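Local coordinates for protein glucosidase (PDB 5Z3K) that probably hydrolyses O-glycosidic bonds as a beta-glucosidase of glycoside hydrolase family 39, at residues Leu9-Gly14 and Leu347-Gly352; Gln22-Ser27 and Arg47-Thr52; Gly102-Phe107 and Ala148-Glu153; Asp257-Leu262 and Glu295-Ile300; Thr385-Asp390 and Leu407-Arg412. One frame throughout, in Å; residues are numbered along the deposited sequence.

Interaction 1 (Leu9-Gly14 and Leu347-Gly352)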
# COMPACT_ATOMS: atom_id res chain seq x y z
N LEU A 9 15.29 20.34 13.17
CA LEU A 9 14.92 18.99 13.56
C LEU A 9 15.90 18.45 14.58
O LEU A 9 17.10 18.74 14.52
CB LEU A 9 14.87 18.05 12.35
CG LEU A 9 13.89 18.46 11.25
CD1 LEU A 9 14.16 17.68 9.97
CD2 LEU A 9 12.49 18.21 11.77
N SER A 10 15.39 17.66 15.52
CA SER A 10 16.25 16.98 16.47
C SER A 10 15.77 15.55 16.67
O SER A 10 14.57 15.30 16.75
CB SER A 10 16.29 17.72 17.82
OG SER A 10 14.99 18.06 18.22
N VAL A 11 16.73 14.64 16.76
CA VAL A 11 16.49 13.21 16.94
C VAL A 11 17.31 12.72 18.12
O VAL A 11 18.49 13.06 18.24
CB VAL A 11 16.86 12.42 15.67
CG1 VAL A 11 16.96 10.92 15.97
CG2 VAL A 11 15.87 12.70 14.56
N ASN A 12 16.69 11.94 19.00
CA ASN A 12 17.41 11.19 20.02
C ASN A 12 17.57 9.76 19.50
O ASN A 12 16.60 9.00 19.47
CB ASN A 12 16.67 11.20 21.36
CG ASN A 12 17.51 10.62 22.50
OD1 ASN A 12 18.34 9.73 22.28
ND2 ASN A 12 17.30 11.12 23.72
N ALA A 13 18.79 9.41 19.11
CA ALA A 13 19.07 8.12 18.50
C ALA A 13 19.34 7.01 19.51
O ALA A 13 19.58 5.87 19.10
CB ALA A 13 20.26 8.24 17.54
N GLY A 14 19.27 7.29 20.80
CA GLY A 14 19.68 6.33 21.81
C GLY A 14 18.55 5.67 22.56
O GLY A 14 18.80 4.81 23.40
N LEU A 347 12.39 6.15 16.46
CA LEU A 347 13.12 7.14 17.25
C LEU A 347 12.33 8.44 17.26
O LEU A 347 11.58 8.73 16.33
CB LEU A 347 14.51 7.38 16.66
CG LEU A 347 15.46 6.18 16.70
CD1 LEU A 347 16.74 6.46 15.91
CD2 LEU A 347 15.77 5.76 18.13
N ALA A 348 12.51 9.23 18.32
CA ALA A 348 11.83 10.51 18.42
C ALA A 348 12.49 11.53 17.48
O ALA A 348 13.69 11.76 17.57
CB ALA A 348 11.88 11.04 19.85
N ILE A 349 11.69 12.14 16.61
CA ILE A 349 12.12 13.31 15.84
C ILE A 349 11.14 14.44 16.09
O ILE A 349 9.91 14.26 16.00
CB ILE A 349 12.28 13.01 14.33
CG1 ILE A 349 12.77 14.27 13.59
CG2 ILE A 349 10.98 12.47 13.71
CD1 ILE A 349 13.42 13.97 12.23
N THR A 350 11.67 15.60 16.44
CA THR A 350 10.88 16.76 16.83
C THR A 350 11.17 17.91 15.88
O THR A 350 12.32 18.17 15.52
CB THR A 350 11.22 17.15 18.27
OG1 THR A 350 10.72 16.12 19.15
CG2 THR A 350 10.61 18.50 18.65
N GLY A 351 10.12 18.60 15.46
CA GLY A 351 10.27 19.78 14.64
C GLY A 351 9.60 19.71 13.29
O GLY A 351 9.55 20.72 12.59
N GLY A 352 9.07 18.55 12.89
CA GLY A 352 8.29 18.48 11.68
C GLY A 352 6.96 19.18 11.90
O GLY A 352 6.66 19.69 12.98
O HOH W 1 13.90 20.39 16.97
O HOH W 2 13.18 14.46 19.54
O HOH W 3 14.20 8.63 20.48

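Interaction 2 (Gln22-Ser27 and Arg47-Thr52)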
# COMPACT_ATOMS: atom_id res chain seq x y z
N GLN A 22 5.34 -1.74 10.04
CA GLN A 22 5.73 -2.06 8.66
C GLN A 22 4.52 -1.92 7.75
O GLN A 22 3.76 -2.87 7.51
CB GLN A 22 6.33 -3.46 8.59
CG GLN A 22 7.83 -3.48 8.90
CD GLN A 22 8.13 -3.22 10.37
OE1 GLN A 22 7.70 -3.97 11.24
NE2 GLN A 22 8.88 -2.15 10.64
N LEU A 23 4.34 -0.71 7.21
CA LEU A 23 3.20 -0.41 6.35
C LEU A 23 3.57 -0.35 4.86
O LEU A 23 2.74 0.07 4.05
CB LEU A 23 2.56 0.92 6.77
CG LEU A 23 1.97 0.98 8.19
CD1 LEU A 23 1.13 2.26 8.37
CD2 LEU A 23 1.16 -0.24 8.45
N HIS A 24 4.78 -0.76 4.49
CA HIS A 24 5.24 -0.62 3.10
C HIS A 24 4.77 -1.79 2.24
O HIS A 24 5.57 -2.58 1.73
CB HIS A 24 6.75 -0.48 3.02
CG HIS A 24 7.21 0.28 1.81
ND1 HIS A 24 6.86 1.60 1.60
CD2 HIS A 24 8.01 -0.06 0.77
CE1 HIS A 24 7.40 2.02 0.47
NE2 HIS A 24 8.11 1.03 -0.05
N GLY A 25 3.46 -1.87 2.06
CA GLY A 25 2.90 -2.79 1.09
C GLY A 25 2.68 -2.12 -0.25
O GLY A 25 2.66 -0.90 -0.36
N THR A 26 2.49 -2.93 -1.30
CA THR A 26 2.26 -2.36 -2.62
C THR A 26 1.57 -3.39 -3.49
O THR A 26 1.43 -4.56 -3.13
CB THR A 26 3.55 -1.89 -3.29
OG1 THR A 26 3.23 -1.01 -4.37
CG2 THR A 26 4.33 -3.08 -3.84
N SER A 27 1.14 -2.94 -4.66
CA SER A 27 0.56 -3.82 -5.66
C SER A 27 1.30 -3.59 -6.97
O SER A 27 2.10 -2.66 -7.10
CB SER A 27 -0.94 -3.57 -5.82
OG SER A 27 -1.17 -2.39 -6.56
N ARG A 47 12.82 -5.31 -3.56
CA ARG A 47 13.71 -5.79 -2.51
C ARG A 47 14.44 -4.64 -1.83
O ARG A 47 14.46 -4.54 -0.60
CB ARG A 47 14.72 -6.79 -3.08
CG ARG A 47 15.64 -7.39 -2.03
CD ARG A 47 16.96 -7.85 -2.64
NE ARG A 47 17.58 -6.80 -3.44
CZ ARG A 47 18.20 -5.73 -2.94
NH1 ARG A 47 18.32 -5.56 -1.63
NH2 ARG A 47 18.71 -4.83 -3.78
N ASN A 48 15.04 -3.75 -2.62
CA ASN A 48 15.75 -2.60 -2.05
C ASN A 48 14.81 -1.67 -1.29
O ASN A 48 15.23 -1.04 -0.31
CB ASN A 48 16.47 -1.84 -3.16
CG ASN A 48 17.57 -0.98 -2.62
OD1 ASN A 48 18.44 -1.46 -1.89
ND2 ASN A 48 17.52 0.31 -2.94
N ALA A 49 13.56 -1.57 -1.72
CA ALA A 49 12.57 -0.79 -0.98
C ALA A 49 12.06 -1.50 0.26
O ALA A 49 11.27 -0.91 1.00
CB ALA A 49 11.39 -0.45 -1.90
N GLN A 50 12.45 -2.76 0.48
CA GLN A 50 11.96 -3.55 1.61
C GLN A 50 10.43 -3.62 1.64
O GLN A 50 9.80 -3.44 2.69
CB GLN A 50 12.52 -3.03 2.93
CG GLN A 50 14.04 -2.83 2.87
CD GLN A 50 14.76 -3.30 4.11
OE1 GLN A 50 14.37 -4.30 4.73
NE2 GLN A 50 15.81 -2.59 4.48
N VAL A 51 9.81 -3.84 0.47
CA VAL A 51 8.38 -4.15 0.41
C VAL A 51 8.10 -5.32 1.34
O VAL A 51 8.80 -6.33 1.30
CB VAL A 51 7.97 -4.46 -1.04
CG1 VAL A 51 6.58 -5.14 -1.09
CG2 VAL A 51 7.99 -3.19 -1.90
N THR A 52 7.06 -5.19 2.19
CA THR A 52 6.70 -6.23 3.14
C THR A 52 5.37 -6.91 2.86
O THR A 52 5.06 -7.93 3.50
CB THR A 52 6.66 -5.66 4.57
OG1 THR A 52 5.88 -4.46 4.58
CG2 THR A 52 8.06 -5.36 5.09
O HOH W 4 3.42 -4.77 5.64
O HOH W 5 7.01 -2.01 5.81

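Interaction 3 (Gly102-Phe107 and Ala148-Glu153)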
# COMPACT_ATOMS: atom_id res chain seq x y z
N GLY A 102 11.08 -11.70 0.77
CA GLY A 102 10.67 -11.67 2.16
C GLY A 102 9.35 -10.99 2.41
O GLY A 102 9.03 -10.69 3.57
N ALA A 103 8.55 -10.76 1.38
CA ALA A 103 7.27 -10.09 1.55
C ALA A 103 6.13 -11.09 1.73
O ALA A 103 6.14 -12.21 1.19
CB ALA A 103 7.00 -9.17 0.37
N ASN A 104 5.13 -10.68 2.51
CA ASN A 104 3.89 -11.44 2.61
C ASN A 104 2.95 -11.08 1.46
O ASN A 104 3.20 -10.15 0.69
CB ASN A 104 3.22 -11.18 3.96
CG ASN A 104 3.87 -11.96 5.08
OD1 ASN A 104 3.44 -13.06 5.41
ND2 ASN A 104 4.91 -11.40 5.66
N ILE A 105 1.86 -11.82 1.34
CA ILE A 105 0.96 -11.66 0.21
C ILE A 105 -0.45 -11.40 0.72
O ILE A 105 -0.91 -12.05 1.67
CB ILE A 105 1.01 -12.88 -0.73
CG1 ILE A 105 2.42 -12.97 -1.35
CG2 ILE A 105 -0.02 -12.76 -1.84
CD1 ILE A 105 2.73 -14.29 -2.04
N LEU A 106 -1.12 -10.42 0.10
CA LEU A 106 -2.55 -10.16 0.26
C LEU A 106 -3.18 -10.64 -1.04
O LEU A 106 -3.03 -9.99 -2.08
CB LEU A 106 -2.81 -8.69 0.52
CG LEU A 106 -4.26 -8.22 0.48
CD1 LEU A 106 -4.98 -8.84 1.66
CD2 LEU A 106 -4.33 -6.70 0.54
N PHE A 107 -3.82 -11.81 -0.99
CA PHE A 107 -4.32 -12.44 -2.20
C PHE A 107 -5.77 -12.02 -2.40
O PHE A 107 -6.65 -12.39 -1.61
CB PHE A 107 -4.19 -13.95 -2.12
CG PHE A 107 -4.31 -14.63 -3.45
CD1 PHE A 107 -5.54 -14.70 -4.10
CD2 PHE A 107 -3.19 -15.15 -4.08
CE1 PHE A 107 -5.65 -15.30 -5.33
CE2 PHE A 107 -3.29 -15.75 -5.31
CZ PHE A 107 -4.52 -15.83 -5.94
N ALA A 148 2.58 -19.46 2.14
CA ALA A 148 3.02 -18.36 1.30
C ALA A 148 2.10 -17.15 1.33
O ALA A 148 2.54 -16.04 1.02
CB ALA A 148 3.19 -18.83 -0.15
N VAL A 149 0.83 -17.33 1.70
CA VAL A 149 -0.17 -16.27 1.64
C VAL A 149 -0.83 -16.16 3.00
O VAL A 149 -1.60 -17.05 3.40
CB VAL A 149 -1.21 -16.53 0.55
CG1 VAL A 149 -2.24 -15.41 0.51
CG2 VAL A 149 -0.53 -16.66 -0.79
N SER A 150 -0.56 -15.06 3.71
CA SER A 150 -1.09 -14.87 5.06
C SER A 150 -2.44 -14.17 5.09
O SER A 150 -3.17 -14.31 6.08
CB SER A 150 -0.10 -14.07 5.90
OG SER A 150 0.06 -12.76 5.36
N HIS A 151 -2.79 -13.43 4.04
CA HIS A 151 -3.98 -12.60 4.02
C HIS A 151 -4.77 -12.90 2.75
O HIS A 151 -4.20 -12.93 1.66
CB HIS A 151 -3.60 -11.12 4.07
CG HIS A 151 -3.17 -10.66 5.42
ND1 HIS A 151 -2.00 -11.08 6.02
CD2 HIS A 151 -3.76 -9.81 6.30
CE1 HIS A 151 -1.89 -10.51 7.21
NE2 HIS A 151 -2.94 -9.73 7.40
N TRP A 152 -6.08 -13.09 2.91
CA TRP A 152 -6.97 -13.41 1.80
C TRP A 152 -8.08 -12.38 1.76
O TRP A 152 -8.86 -12.25 2.72
CB TRP A 152 -7.50 -14.84 1.93
CG TRP A 152 -6.41 -15.86 1.78
CD1 TRP A 152 -5.56 -16.30 2.76
CD2 TRP A 152 -6.01 -16.52 0.58
NE1 TRP A 152 -4.67 -17.22 2.24
CE2 TRP A 152 -4.93 -17.37 0.90
CE3 TRP A 152 -6.47 -16.49 -0.74
CZ2 TRP A 152 -4.31 -18.18 -0.04
CZ3 TRP A 152 -5.85 -17.31 -1.68
CH2 TRP A 152 -4.77 -18.14 -1.32
N GLU A 153 -8.14 -11.62 0.67
CA GLU A 153 -9.11 -10.55 0.51
C GLU A 153 -10.18 -10.98 -0.48
O GLU A 153 -9.87 -11.45 -1.58
CB GLU A 153 -8.44 -9.26 0.01
CG GLU A 153 -9.41 -8.06 -0.15
CD GLU A 153 -8.71 -6.82 -0.68
OE1 GLU A 153 -9.09 -5.69 -0.29
OE2 GLU A 153 -7.77 -6.98 -1.49
O HOH W 6 2.07 -14.16 2.92

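Interaction 4 (Asp257-Leu262 and Glu295-Ile300)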
# COMPACT_ATOMS: atom_id res chain seq x y z
N ASP A 257 -11.62 -5.73 17.17
CA ASP A 257 -10.37 -6.43 16.92
C ASP A 257 -10.01 -6.50 15.44
O ASP A 257 -8.92 -6.96 15.11
CB ASP A 257 -10.43 -7.85 17.48
CG ASP A 257 -10.37 -7.87 19.00
OD1 ASP A 257 -9.74 -6.96 19.58
OD2 ASP A 257 -10.96 -8.80 19.60
N THR A 258 -10.90 -6.07 14.57
CA THR A 258 -10.68 -6.14 13.13
C THR A 258 -9.72 -5.04 12.69
O THR A 258 -9.87 -3.88 13.08
CB THR A 258 -12.02 -6.00 12.40
OG1 THR A 258 -12.85 -7.13 12.70
CG2 THR A 258 -11.81 -5.89 10.91
N GLU A 259 -8.73 -5.41 11.88
CA GLU A 259 -7.76 -4.44 11.40
C GLU A 259 -8.32 -3.64 10.22
O GLU A 259 -9.26 -4.07 9.53
CB GLU A 259 -6.46 -5.14 10.98
CG GLU A 259 -5.71 -5.78 12.13
CD GLU A 259 -4.31 -6.21 11.74
OE1 GLU A 259 -3.93 -5.99 10.57
OE2 GLU A 259 -3.59 -6.76 12.59
N LEU A 260 -7.75 -2.46 10.00
CA LEU A 260 -8.05 -1.64 8.83
C LEU A 260 -6.96 -1.84 7.79
O LEU A 260 -5.79 -1.57 8.07
CB LEU A 260 -8.17 -0.17 9.20
CG LEU A 260 -9.30 0.23 10.15
CD1 LEU A 260 -9.60 1.72 9.98
CD2 LEU A 260 -10.54 -0.62 9.92
N LEU A 261 -7.32 -2.30 6.61
CA LEU A 261 -6.35 -2.52 5.54
C LEU A 261 -6.63 -1.54 4.41
O LEU A 261 -7.71 -1.56 3.82
CB LEU A 261 -6.40 -3.96 5.04
CG LEU A 261 -5.15 -4.47 4.32
CD1 LEU A 261 -5.08 -5.99 4.44
CD2 LEU A 261 -5.17 -4.06 2.86
N LEU A 262 -5.64 -0.71 4.10
CA LEU A 262 -5.73 0.27 3.03
C LEU A 262 -5.27 -0.40 1.74
O LEU A 262 -4.07 -0.49 1.47
CB LEU A 262 -4.91 1.50 3.40
CG LEU A 262 -4.80 2.72 2.48
CD1 LEU A 262 -6.18 3.19 1.98
CD2 LEU A 262 -4.03 3.83 3.21
N GLU A 295 -5.04 5.02 12.17
CA GLU A 295 -5.75 3.76 12.33
C GLU A 295 -5.46 2.76 11.21
O GLU A 295 -6.00 1.65 11.25
CB GLU A 295 -7.26 4.02 12.43
CG GLU A 295 -7.63 4.95 13.60
CD GLU A 295 -7.25 4.37 14.95
OE1 GLU A 295 -7.22 3.13 15.10
OE2 GLU A 295 -7.00 5.16 15.89
N VAL A 296 -4.61 3.12 10.24
CA VAL A 296 -4.21 2.16 9.21
C VAL A 296 -3.34 1.09 9.84
O VAL A 296 -2.32 1.38 10.49
CB VAL A 296 -3.48 2.86 8.06
CG1 VAL A 296 -3.02 1.84 7.02
CG2 VAL A 296 -4.36 3.93 7.42
N ASP A 297 -3.70 -0.18 9.63
CA ASP A 297 -2.91 -1.29 10.16
C ASP A 297 -2.03 -1.94 9.10
O ASP A 297 -0.98 -2.49 9.44
CB ASP A 297 -3.82 -2.35 10.77
CG ASP A 297 -4.53 -1.85 12.01
OD1 ASP A 297 -3.86 -1.24 12.87
OD2 ASP A 297 -5.76 -2.04 12.12
N LYS A 298 -2.46 -1.91 7.84
CA LYS A 298 -1.70 -2.41 6.71
C LYS A 298 -2.05 -1.54 5.51
O LYS A 298 -3.20 -1.10 5.37
CB LYS A 298 -2.05 -3.87 6.39
CG LYS A 298 -1.74 -4.87 7.48
CD LYS A 298 -0.25 -5.05 7.66
CE LYS A 298 0.04 -6.35 8.42
NZ LYS A 298 -1.11 -6.74 9.30
N ALA A 299 -1.06 -1.29 4.65
CA ALA A 299 -1.25 -0.36 3.55
C ALA A 299 -0.63 -0.91 2.28
O ALA A 299 0.43 -1.55 2.33
CB ALA A 299 -0.62 1.00 3.88
N ILE A 300 -1.29 -0.62 1.15
CA ILE A 300 -0.92 -1.11 -0.18
C ILE A 300 -0.83 0.12 -1.08
O ILE A 300 -1.85 0.65 -1.52
CB ILE A 300 -1.94 -2.11 -0.75
CG1 ILE A 300 -2.20 -3.28 0.21
CG2 ILE A 300 -1.47 -2.65 -2.09
CD1 ILE A 300 -1.02 -4.25 0.36

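Interaction 5 (Thr385-Asp390 and Leu407-Arg412)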
# COMPACT_ATOMS: atom_id res chain seq x y z
N THR A 385 -8.51 25.84 -1.21
CA THR A 385 -9.81 26.49 -1.21
C THR A 385 -10.87 25.50 -0.75
O THR A 385 -10.93 24.37 -1.24
CB THR A 385 -10.14 27.00 -2.62
OG1 THR A 385 -9.08 27.85 -3.07
CG2 THR A 385 -11.45 27.76 -2.62
N ALA A 386 -11.71 25.92 0.20
CA ALA A 386 -12.80 25.05 0.63
C ALA A 386 -13.79 24.85 -0.50
O ALA A 386 -14.04 25.75 -1.31
CB ALA A 386 -13.51 25.64 1.86
N ARG A 387 -14.35 23.64 -0.58
CA ARG A 387 -15.41 23.35 -1.53
C ARG A 387 -16.74 23.91 -1.04
O ARG A 387 -16.98 24.03 0.16
CB ARG A 387 -15.57 21.85 -1.74
CG ARG A 387 -14.31 21.09 -2.05
CD ARG A 387 -14.65 19.63 -2.30
NE ARG A 387 -13.45 18.79 -2.36
CZ ARG A 387 -12.81 18.35 -1.28
NH1 ARG A 387 -13.25 18.66 -0.06
NH2 ARG A 387 -11.72 17.60 -1.42
N ASP A 388 -17.62 24.23 -2.00
CA ASP A 388 -19.02 24.51 -1.67
C ASP A 388 -19.67 23.31 -1.00
O ASP A 388 -20.42 23.44 -0.03
CB ASP A 388 -19.81 24.87 -2.93
CG ASP A 388 -19.62 26.30 -3.35
OD1 ASP A 388 -19.09 27.09 -2.54
OD2 ASP A 388 -20.00 26.64 -4.49
N ARG A 389 -19.41 22.12 -1.54
CA ARG A 389 -20.00 20.87 -1.09
C ARG A 389 -18.90 19.83 -1.10
O ARG A 389 -18.15 19.73 -2.07
CB ARG A 389 -21.16 20.45 -2.01
CG ARG A 389 -22.02 19.34 -1.48
CD ARG A 389 -22.80 18.70 -2.62
NE ARG A 389 -23.66 17.62 -2.15
CZ ARG A 389 -24.07 16.61 -2.92
NH1 ARG A 389 -23.68 16.55 -4.18
NH2 ARG A 389 -24.85 15.67 -2.41
N ASP A 390 -18.78 19.07 -0.01
CA ASP A 390 -17.65 18.14 0.12
C ASP A 390 -17.99 16.80 -0.53
O ASP A 390 -18.08 15.74 0.11
CB ASP A 390 -17.26 17.99 1.58
CG ASP A 390 -16.47 19.17 2.09
OD1 ASP A 390 -15.72 19.77 1.28
OD2 ASP A 390 -16.61 19.52 3.27
N LEU A 407 -18.36 10.76 -4.85
CA LEU A 407 -18.10 10.20 -3.54
C LEU A 407 -17.94 11.32 -2.53
O LEU A 407 -17.58 12.45 -2.88
CB LEU A 407 -16.85 9.30 -3.53
CG LEU A 407 -15.49 10.01 -3.60
CD1 LEU A 407 -14.44 9.23 -2.84
CD2 LEU A 407 -15.06 10.20 -5.05
N ASN A 408 -18.20 11.00 -1.26
CA ASN A 408 -17.97 11.94 -0.17
C ASN A 408 -16.47 12.05 0.12
O ASN A 408 -15.76 11.05 0.18
CB ASN A 408 -18.72 11.50 1.08
CG ASN A 408 -20.23 11.55 0.91
OD1 ASN A 408 -20.74 12.26 0.04
ND2 ASN A 408 -20.95 10.78 1.72
N VAL A 409 -16.00 13.29 0.28
CA VAL A 409 -14.59 13.56 0.56
C VAL A 409 -14.54 14.38 1.85
O VAL A 409 -15.49 15.11 2.13
CB VAL A 409 -13.91 14.32 -0.59
CG1 VAL A 409 -13.71 13.42 -1.81
CG2 VAL A 409 -14.72 15.56 -0.96
N PRO A 410 -13.48 14.29 2.65
CA PRO A 410 -13.41 15.09 3.86
C PRO A 410 -13.29 16.56 3.53
O PRO A 410 -12.89 16.92 2.41
CB PRO A 410 -12.15 14.56 4.57
CG PRO A 410 -11.34 13.91 3.52
CD PRO A 410 -12.30 13.41 2.47
N PRO A 411 -13.67 17.45 4.45
CA PRO A 411 -13.41 18.87 4.23
C PRO A 411 -11.93 19.13 4.04
O PRO A 411 -11.09 18.57 4.74
CB PRO A 411 -13.94 19.54 5.50
CG PRO A 411 -14.01 18.44 6.51
CD PRO A 411 -14.31 17.19 5.74
N ARG A 412 -11.61 19.98 3.07
CA ARG A 412 -10.21 20.30 2.83
C ARG A 412 -9.61 21.03 4.02
O ARG A 412 -10.28 21.82 4.70
CB ARG A 412 -10.08 21.14 1.57
CG ARG A 412 -10.35 20.36 0.31
CD ARG A 412 -10.26 21.28 -0.86
NE ARG A 412 -10.31 20.53 -2.10
CZ ARG A 412 -10.49 21.09 -3.29
NH1 ARG A 412 -10.63 22.42 -3.37
NH2 ARG A 412 -10.52 20.34 -4.37
O HOH W 7 -10.75 16.34 0.73
O HOH W 8 -13.76 21.69 1.48

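Interaction 1 (Leu9-Gly14 and Leu347-Gly352)
Strand 9-13 and strand 347-350 run antiparallel, their short axes 4.7 Å apart at closest approach and inclined at 164°, with S10 and T350 as a hydrogen-bonded pair and V11 and I349 as a non-hydrogen-bonded pair. T350 N donates to S10 O at 2.9 Å, and S10 N donates in return to T350 O; both donors lie in the plane of the carbonyl they meet. The next bond, from N12 N to A348 O, is weak at 3.3 Å, and CA-H...O contacts join V11 CA to A348 O and I349 CA to S10 O.

On the face carrying V11 and I349, the side chains pass at a slant. The CG2 branch of V11 does the touching and reaches I349 CG1 at 3.6 Å. CG1 of I349 is trans to its backbone N (chi1 -179°), which runs its CD1 past the same valine methyl and on toward L9 CB. The CD2 methyl of L9 meets G351 C at 3.6 Å. At G351, positive phi and the nearness of that methyl both suit glycine. I349 also packs on A359 and I372 of the next two strands.

S10 and T350 share the other face, where water replaces direct side-chain bonding. One water joins S10 OG to T350 O, and another, 3.0 Å from T350 OG1, donates to S10 O. The contact thus has one apolar face, packed on side chains of other strands, and one hydrated face, on which both carbonyls of the S10-T350 pair receive a water proton as well as a backbone one.

Interaction 2 (Gln22-Ser27 and Arg47-Thr52)
H24 reaches across to A49, V51 and T52 with both its backbone and its ring. CB, its first side-chain atom, passes T52 OG1 and Q50 O, at 4.4 and 4.3 Å. With CG trans to the backbone N (chi1 -153°), the imidazole is carried over toward the end of helix 43-48, and Q50 O lies at its edge, near the ring plane. CD2 then comes 3.4 Å from A49 O and also meets the CG2 methyl of V51, whose side chain crosses the histidine almost perpendicularly. At the tip, H24 NE2 lies 4.0 Å from A49 CB. An alanine in place of H24 would probably open a gap beside A49 O and V51 CG2 and leave these groups without the ring that covers them, while sparing the backbone bond.

The backbone of H24, the centre of an inverse gamma turn, supplies the main polar link: T52 N donates to H24 O at 3.0 Å, nearly straight at the hydrogen but from above the carbonyl plane. T52 OG1 joins two waters. One, 2.7 Å from OG1, donates to Q22 O, and the other accepts from H24 N, so the turn is tied to T52 by solvent as well. Further along, T26 CG2 rests on both methyls of V51 at 4.1 Å.

The contact belongs to a beta-alpha-beta unit: a Schellman motif with Q50 at positive phi ends helix 43-48 and turns the chain into strand 53-55, neighbour of strand 25-27 in the barrel. Helix 329-341 closes over the contact, with F334, V337 and L341 meeting the H24 side chain.

Interaction 3 (Gly102-Phe107 and Ala148-Glu153)
F107 and W152 overlap through the six-membered ring of the indole, their planes 31° apart, too oblique for either a stack or an edge-to-face pair. F107 CB lies over one face of that ring, 4.0 Å from its centroid, in a CH-pi contact, and V149 CG1 covers the same face nearer the rim. W152 CZ3 sits over a face of the phenyl ring, 3.6 Å from F107 CG. CG of F107 is trans to its backbone N (chi1 -163°), which sends the phenyl out past the indole toward T91 and L72. The H151 imidazole is met at its edge, in plane, by S150 OG, 2.7 Å from ND1; either atom could be the donor.

These residues lie on the third and fourth strands of a parallel (beta/alpha)8 barrel of the TIM type. The two strands are joined by bonds from F107 N to H151 O at 2.9 Å and from E153 N to F107 O at 2.8 Å. Where the strands begin, a single water accepts from both I105 N and S150 N and lies within bonding distance of A148 O and N104 OD1, tying the two chains together.

W152 faces helix 123-138. Inside the barrel, L106 CD1 touches H151 CB at 3.6 Å and also E153 CB. The extended chain of E153 carries its carboxylate to R55, in a salt bridge, and to the hydroxyls of T108, S225 and S263.

Interaction 4 (Asp257-Leu262 and Glu295-Ile300)
Backbone bonds carry most of the join between E259-L262 and D297-I300. L262 N donates to K298 O and I300 N to L262 O, each at 2.8 Å, the second donor standing almost in line with the carbonyl. L260 O takes D297 N at 3.0 Å, in the carbonyl plane, together with a weaker, longer bond from K298 N, so this one acceptor serves two successive amides.

Among the polar side chains, D297 adds a bond ahead of the strand pairing: its OD2 accepts from L260 N at 2.9 Å on the anti side. The carboxylate of E259 lies nearby, turned 55° against that of D297. The chain of K298, bent at chi2 (-70°), doubles back so that NZ forms a salt bridge with E259 OE1 at 3.2 Å, a weak hydrogen bond. This ammonium probably eases the closeness of the two acids. With an alanine in place of E259, K298 NZ would probably lose its salt-bridge partner and its chain be freer to turn.

Apolar contacts divide between the two faces. L261 CG touches K298 CB at 3.8 Å, and L261 CD2 meets I300 CG1; L261 and I300 both also touch L106 across the barrel interior. On the outer face L262 CB packs against V296 CG1 and A299 CB, while L260 leans on E295 and on V246 of helix 238-252.

Strands 259-266 and 298-301, linked through helix 277-291 as a beta-alpha-beta crossover, are the seventh and eighth strands of the TIM-type barrel.

Interaction 5 (Thr385-Asp390 and Leu407-Arg412)
P410 O is held by two protons, one from R387 NH1 at 3.0 Å and one from a water that in turn accepts from R387 NH2. The same NH1 forms a salt bridge to D390 OD1 at 3.0 Å; this oxygen lies in the guanidinium plane, yet the arginine meets it from above the plane of the carboxylate.

The flat group of R387 is covered on both faces. V409 CG2 sits over its centre, 3.4 Å from R387 CZ, and over the opposite face passes R412, with NE 3.3 Å from R387 NH2. Both of these nitrogens are donors and the charges are alike, so the approach is one of packing, with the guanidinium planes 50° apart. D390 balances the charge of R387, whose NE also bonds N232 OD1, while R412 NH2 is held by the backbone O of N232. The extended chain of R412 also brings NH1 to T385 O at 2.9 Å, in the carbonyl plane. D390 OD2 rests on P411 CA at 3.4 Å, and a further water joins D390 OD1 to the amides of R387 and R412.

V409 N donates to D390 O at 3.2 Å, from above the carbonyl plane. This bond extends the pairing of strands 391-394 and 405-408, holding the base of that antiparallel two-stranded sheet beside the barrel, with V409 and P410 resting on W228 of strand 223-229.

How the interactions relate
Interactions 2, 3 and 4 share the closed eight-stranded barrel, their centres 12 to 15 Å apart. They touch one another: T52 O lies 2.9 Å from N104 N in a probable hydrogen bond, L106 CD2 meets L261 CD2 at 3.6 Å, and I300 CG2 packs on T26 C at 3.4 Å where the eighth strand adjoins the first. They follow in series along the chain, all within the span bracketed by interaction 1, which joins strand 6-13 to strand 345-350, after the barrel and helix 329-341, in a separate mixed sheet. Interaction 5 comes later, about 24 Å from interaction 4 between centres. The chain thus begins in the mixed sheet, builds the barrel and returns, then revisits the barrel's flank.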